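Local coordinates for 11S globulin subunit beta (Cucurbita maxima, PDB 2E9Q), which serves as a seed storage protein of pumpkin, a nutrient reservoir built from two cupin domains and assembled into hexamers in the seed, at residues L32-P37 with G374-P380; L157-A161 with A398-N402. One frame throughout, in Å; residues are numbered along the deposited sequence.

Interaction 1: residues L32-P37 with G374-P380; sequences LRAQDP and GQVLMIP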
# COMPACT_ATOMS: atom_id res chain seq x y z
N LEU A 32 17.64 -19.41 4.98
CA LEU A 32 16.62 -19.86 4.04
C LEU A 32 16.68 -21.38 3.94
O LEU A 32 17.73 -21.98 4.16
CB LEU A 32 16.88 -19.26 2.65
CG LEU A 32 17.07 -17.74 2.58
CD1 LEU A 32 17.38 -17.34 1.14
CD2 LEU A 32 15.81 -17.02 3.08
N ARG A 33 15.55 -22.00 3.62
CA ARG A 33 15.53 -23.45 3.50
C ARG A 33 14.82 -23.92 2.24
O ARG A 33 13.88 -23.28 1.76
CB ARG A 33 14.83 -24.04 4.73
CG ARG A 33 15.46 -23.58 6.05
CD ARG A 33 14.74 -24.14 7.28
NE ARG A 33 13.33 -23.77 7.34
CZ ARG A 33 12.51 -24.10 8.33
NH1 ARG A 33 11.23 -23.73 8.30
NH2 ARG A 33 12.97 -24.80 9.37
N ALA A 34 15.31 -25.02 1.67
CA ALA A 34 14.67 -25.62 0.51
C ALA A 34 13.52 -26.36 1.18
O ALA A 34 13.74 -27.37 1.83
CB ALA A 34 15.61 -26.59 -0.17
N GLN A 35 12.30 -25.85 1.04
CA GLN A 35 11.13 -26.44 1.69
C GLN A 35 10.29 -27.45 0.92
O GLN A 35 10.05 -27.31 -0.28
CB GLN A 35 10.18 -25.33 2.13
CG GLN A 35 10.81 -24.16 2.86
CD GLN A 35 9.83 -23.00 2.98
OE1 GLN A 35 8.74 -23.16 3.53
NE2 GLN A 35 10.22 -21.84 2.45
N ASP A 36 9.79 -28.43 1.66
CA ASP A 36 8.91 -29.45 1.12
C ASP A 36 7.56 -29.18 1.76
O ASP A 36 7.48 -28.49 2.77
CB ASP A 36 9.39 -30.85 1.49
CG ASP A 36 10.38 -31.41 0.49
OD1 ASP A 36 11.59 -31.47 0.80
OD2 ASP A 36 9.96 -31.78 -0.63
N PRO A 37 6.47 -29.71 1.17
CA PRO A 37 5.15 -29.47 1.77
C PRO A 37 5.21 -30.01 3.19
O PRO A 37 6.00 -30.91 3.47
CB PRO A 37 4.21 -30.29 0.89
CG PRO A 37 4.90 -30.33 -0.42
CD PRO A 37 6.35 -30.56 -0.03
N GLY A 374 10.22 -30.66 -6.66
CA GLY A 374 9.21 -30.70 -5.61
C GLY A 374 9.47 -29.74 -4.47
O GLY A 374 8.60 -29.57 -3.61
N GLN A 375 10.64 -29.12 -4.45
CA GLN A 375 10.97 -28.20 -3.37
C GLN A 375 10.81 -26.73 -3.74
O GLN A 375 10.84 -26.36 -4.92
CB GLN A 375 12.40 -28.44 -2.88
CG GLN A 375 12.67 -29.84 -2.34
CD GLN A 375 14.06 -29.95 -1.74
OE1 GLN A 375 15.05 -29.54 -2.35
NE2 GLN A 375 14.14 -30.51 -0.54
N VAL A 376 10.69 -25.89 -2.71
CA VAL A 376 10.53 -24.45 -2.85
C VAL A 376 11.60 -23.64 -2.11
O VAL A 376 11.84 -23.86 -0.93
CB VAL A 376 9.16 -24.00 -2.31
CG1 VAL A 376 9.03 -22.47 -2.40
CG2 VAL A 376 8.04 -24.70 -3.08
N LEU A 377 12.24 -22.71 -2.81
CA LEU A 377 13.23 -21.83 -2.22
C LEU A 377 12.74 -20.40 -2.46
O LEU A 377 12.54 -19.99 -3.60
CB LEU A 377 14.61 -22.01 -2.85
CG LEU A 377 15.66 -21.02 -2.31
CD1 LEU A 377 15.93 -21.27 -0.82
CD2 LEU A 377 16.95 -21.15 -3.09
N MET A 378 12.52 -19.67 -1.37
CA MET A 378 12.03 -18.29 -1.42
C MET A 378 13.26 -17.40 -1.43
O MET A 378 14.02 -17.40 -0.46
CB MET A 378 11.20 -18.02 -0.15
CG MET A 378 10.07 -16.99 -0.26
SD MET A 378 10.55 -15.27 -0.52
CE MET A 378 10.87 -14.76 1.15
N ILE A 379 13.47 -16.68 -2.52
CA ILE A 379 14.61 -15.76 -2.63
C ILE A 379 14.11 -14.34 -2.39
O ILE A 379 13.38 -13.78 -3.21
CB ILE A 379 15.24 -15.80 -4.02
CG1 ILE A 379 15.55 -17.24 -4.44
CG2 ILE A 379 16.49 -14.92 -4.04
CD1 ILE A 379 16.76 -17.83 -3.78
N PRO A 380 14.51 -13.73 -1.26
CA PRO A 380 14.08 -12.36 -0.95
C PRO A 380 14.57 -11.29 -1.93
O PRO A 380 15.64 -11.40 -2.53
CB PRO A 380 14.63 -12.12 0.46
CG PRO A 380 14.73 -13.51 1.04
CD PRO A 380 15.24 -14.32 -0.12
O HOH W 1 12.77 -21.09 1.18
O HOH W 2 15.81 -29.74 2.27
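Q35 and V376 face each other as an antiparallel hydrogen-bonded pair, a single bridge that lays segment 32-37 along the edge of 374-380. Q35 N donates to V376 O at 2.8 Å, and V376 N returns a bond to Q35 O at 2.9 Å; the CA of Q375 adds a C-H···O contact to the same oxygen, which W51 NE1 also binds. Beyond the bridge a water, which Q35 reaches with an extended chain (chi2 168°), accepts from M378 N and Q35 NE2; its approach to R33 O is unusually short.

Among side chains, D36 and Q375 meet with carboxylate and amide planes 49° apart. Q375 NE2 points almost straight at D36 OD1 (3.0 Å), on the syn side but 34° out of the carboxylate plane, with OD1 lying in the plane of the amide; OE1 of the same amide accepts from R372 N. A34 CB packs 3.7 Å from Q375 OE1. Cutting this glutamine back to an alanine is likely to leave D36 OD1 and R372 N without their partners and to bare the methyl of A34. The apolar part is L32, whose CD1 meets P380 CD tip to tip at 3.9 Å and whose CB touches L377 CD1.

The other edge of strand 376-379 pairs with strand 345-350, L377 packs on V356 of strand 353-359, and helix 56-61 lies against Q35, V376 and M378 through E57 and F58.

Interaction 2: residues L157-A161 with A398-N402; sequences LIVFA and AFKTN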
# COMPACT_ATOMS: atom_id res chain seq x y z
N LEU A 157 -0.94 -29.27 -10.17
CA LEU A 157 -0.99 -27.81 -10.13
C LEU A 157 -0.22 -27.14 -8.99
O LEU A 157 -0.44 -27.43 -7.80
CB LEU A 157 -2.44 -27.37 -10.02
CG LEU A 157 -3.35 -28.10 -11.01
CD1 LEU A 157 -4.80 -27.90 -10.63
CD2 LEU A 157 -3.05 -27.61 -12.40
N ILE A 158 0.68 -26.23 -9.36
CA ILE A 158 1.46 -25.49 -8.39
C ILE A 158 0.78 -24.13 -8.15
O ILE A 158 0.85 -23.23 -8.98
CB ILE A 158 2.89 -25.27 -8.91
CG1 ILE A 158 3.48 -26.60 -9.39
CG2 ILE A 158 3.74 -24.66 -7.80
CD1 ILE A 158 3.49 -27.70 -8.33
N VAL A 159 0.12 -24.01 -7.00
CA VAL A 159 -0.60 -22.81 -6.62
C VAL A 159 0.16 -21.84 -5.73
O VAL A 159 0.46 -22.15 -4.58
CB VAL A 159 -1.89 -23.18 -5.89
CG1 VAL A 159 -2.70 -21.91 -5.57
CG2 VAL A 159 -2.70 -24.17 -6.73
N PHE A 160 0.45 -20.66 -6.26
CA PHE A 160 1.13 -19.61 -5.54
C PHE A 160 0.12 -18.53 -5.14
O PHE A 160 -0.59 -17.98 -5.98
CB PHE A 160 2.23 -19.02 -6.40
CG PHE A 160 2.89 -17.80 -5.81
CD1 PHE A 160 2.53 -16.53 -6.23
CD2 PHE A 160 3.89 -17.94 -4.85
CE1 PHE A 160 3.16 -15.39 -5.71
CE2 PHE A 160 4.54 -16.81 -4.32
CZ PHE A 160 4.17 -15.53 -4.75
N ALA A 161 0.06 -18.26 -3.84
CA ALA A 161 -0.86 -17.27 -3.30
C ALA A 161 -0.06 -16.25 -2.52
O ALA A 161 0.85 -16.60 -1.76
CB ALA A 161 -1.89 -17.93 -2.40
N ALA A 398 9.30 -19.88 -11.13
CA ALA A 398 9.53 -18.89 -10.09
C ALA A 398 8.47 -17.80 -10.05
O ALA A 398 8.38 -16.99 -10.97
CB ALA A 398 10.90 -18.26 -10.29
N PHE A 399 7.67 -17.78 -8.99
CA PHE A 399 6.63 -16.77 -8.85
C PHE A 399 7.19 -15.47 -8.27
O PHE A 399 8.01 -15.50 -7.34
CB PHE A 399 5.50 -17.29 -7.95
CG PHE A 399 4.94 -18.60 -8.39
CD1 PHE A 399 5.46 -19.80 -7.90
CD2 PHE A 399 3.90 -18.65 -9.32
CE1 PHE A 399 4.96 -21.03 -8.33
CE2 PHE A 399 3.38 -19.87 -9.76
CZ PHE A 399 3.91 -21.07 -9.26
N LYS A 400 6.75 -14.35 -8.83
CA LYS A 400 7.19 -13.02 -8.42
C LYS A 400 6.06 -12.27 -7.74
O LYS A 400 4.91 -12.36 -8.15
CB LYS A 400 7.65 -12.23 -9.65
CG LYS A 400 8.62 -12.98 -10.56
CD LYS A 400 9.95 -13.29 -9.89
CE LYS A 400 10.84 -14.06 -10.85
NZ LYS A 400 12.19 -14.33 -10.30
N THR A 401 6.40 -11.52 -6.69
CA THR A 401 5.42 -10.74 -5.95
C THR A 401 5.32 -9.32 -6.52
O THR A 401 5.20 -8.35 -5.76
CB THR A 401 5.81 -10.64 -4.48
OG1 THR A 401 7.12 -10.08 -4.39
CG2 THR A 401 5.80 -12.03 -3.83
N ASN A 402 5.40 -9.20 -7.84
CA ASN A 402 5.29 -7.91 -8.52
C ASN A 402 4.79 -8.22 -9.94
O ASN A 402 5.02 -9.32 -10.45
CB ASN A 402 6.66 -7.22 -8.60
CG ASN A 402 6.54 -5.72 -8.81
OD1 ASN A 402 6.40 -4.96 -7.85
ND2 ASN A 402 6.58 -5.29 -10.06
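F160 and F399 lie nearly parallel, with ring planes 3° apart, but so far displaced that little of one ring covers the other; the centroids stand 4.8 Å apart. The slide puts each CB over the middle of the other ring: F160 CB sits 3.4 Å from the centroid of the F399 ring, and F399 CB is at the same 3.4 Å from the centroid of the F160 ring. The pair is thus two reciprocal CH-pi contacts rather than a full stack. With CG anti to the nitrogen in F160 (chi1 172°) and beside it in F399, the two side chains run past each other in opposite directions, which brings each CB over its partner's ring.

Two residues border the rings. I158 crosses F399 at about a right angle, its CG2 3.9 Å from F399 CE1, and T401 brings CG2 to the edge of the F160 ring, 4.0 Å from CZ. The hydroxyl of T401 is engaged elsewhere, with H344 N and with Q169 OE1 of the second subunit, which is consistent with a methyl held in this rotamer.

Further out, I158 and F160 bond through their backbones to F88 and L86, their side chains lean on M65, R67 and V63, and Y348 and V346 of strand 345-350 close in from the C-terminal domain. The strands run at 22° with axes 8.7 Å apart, too far for backbone pairing, and are joined mainly through side chains. This is the buried interface between the two cupin beta-barrels of an 11S globulin subunit, each domain contributing one phenylalanine.

From the N terminus, the chain first lays down 32-37, just ahead of strand 39-43, then builds the first cupin domain, including 157-161. Much later 374-380 returns to the N-terminal segment and closes the loop of interaction 1, the nearest ends 337 positions apart; 398-402 follows and closes interaction 2, 237 positions apart. The segments alternate, so the two loops cross rather than nest. Both contacts reach the same C-terminal sheet: interaction 1 at its outermost strand, 376-379, interaction 2 at strand 393-400, with strand 345-350 between. Their centres lie about 12 Å apart and their nearest atoms about 6 Å, so they do not touch, and together they join the N-terminal domain to that sheet at two places.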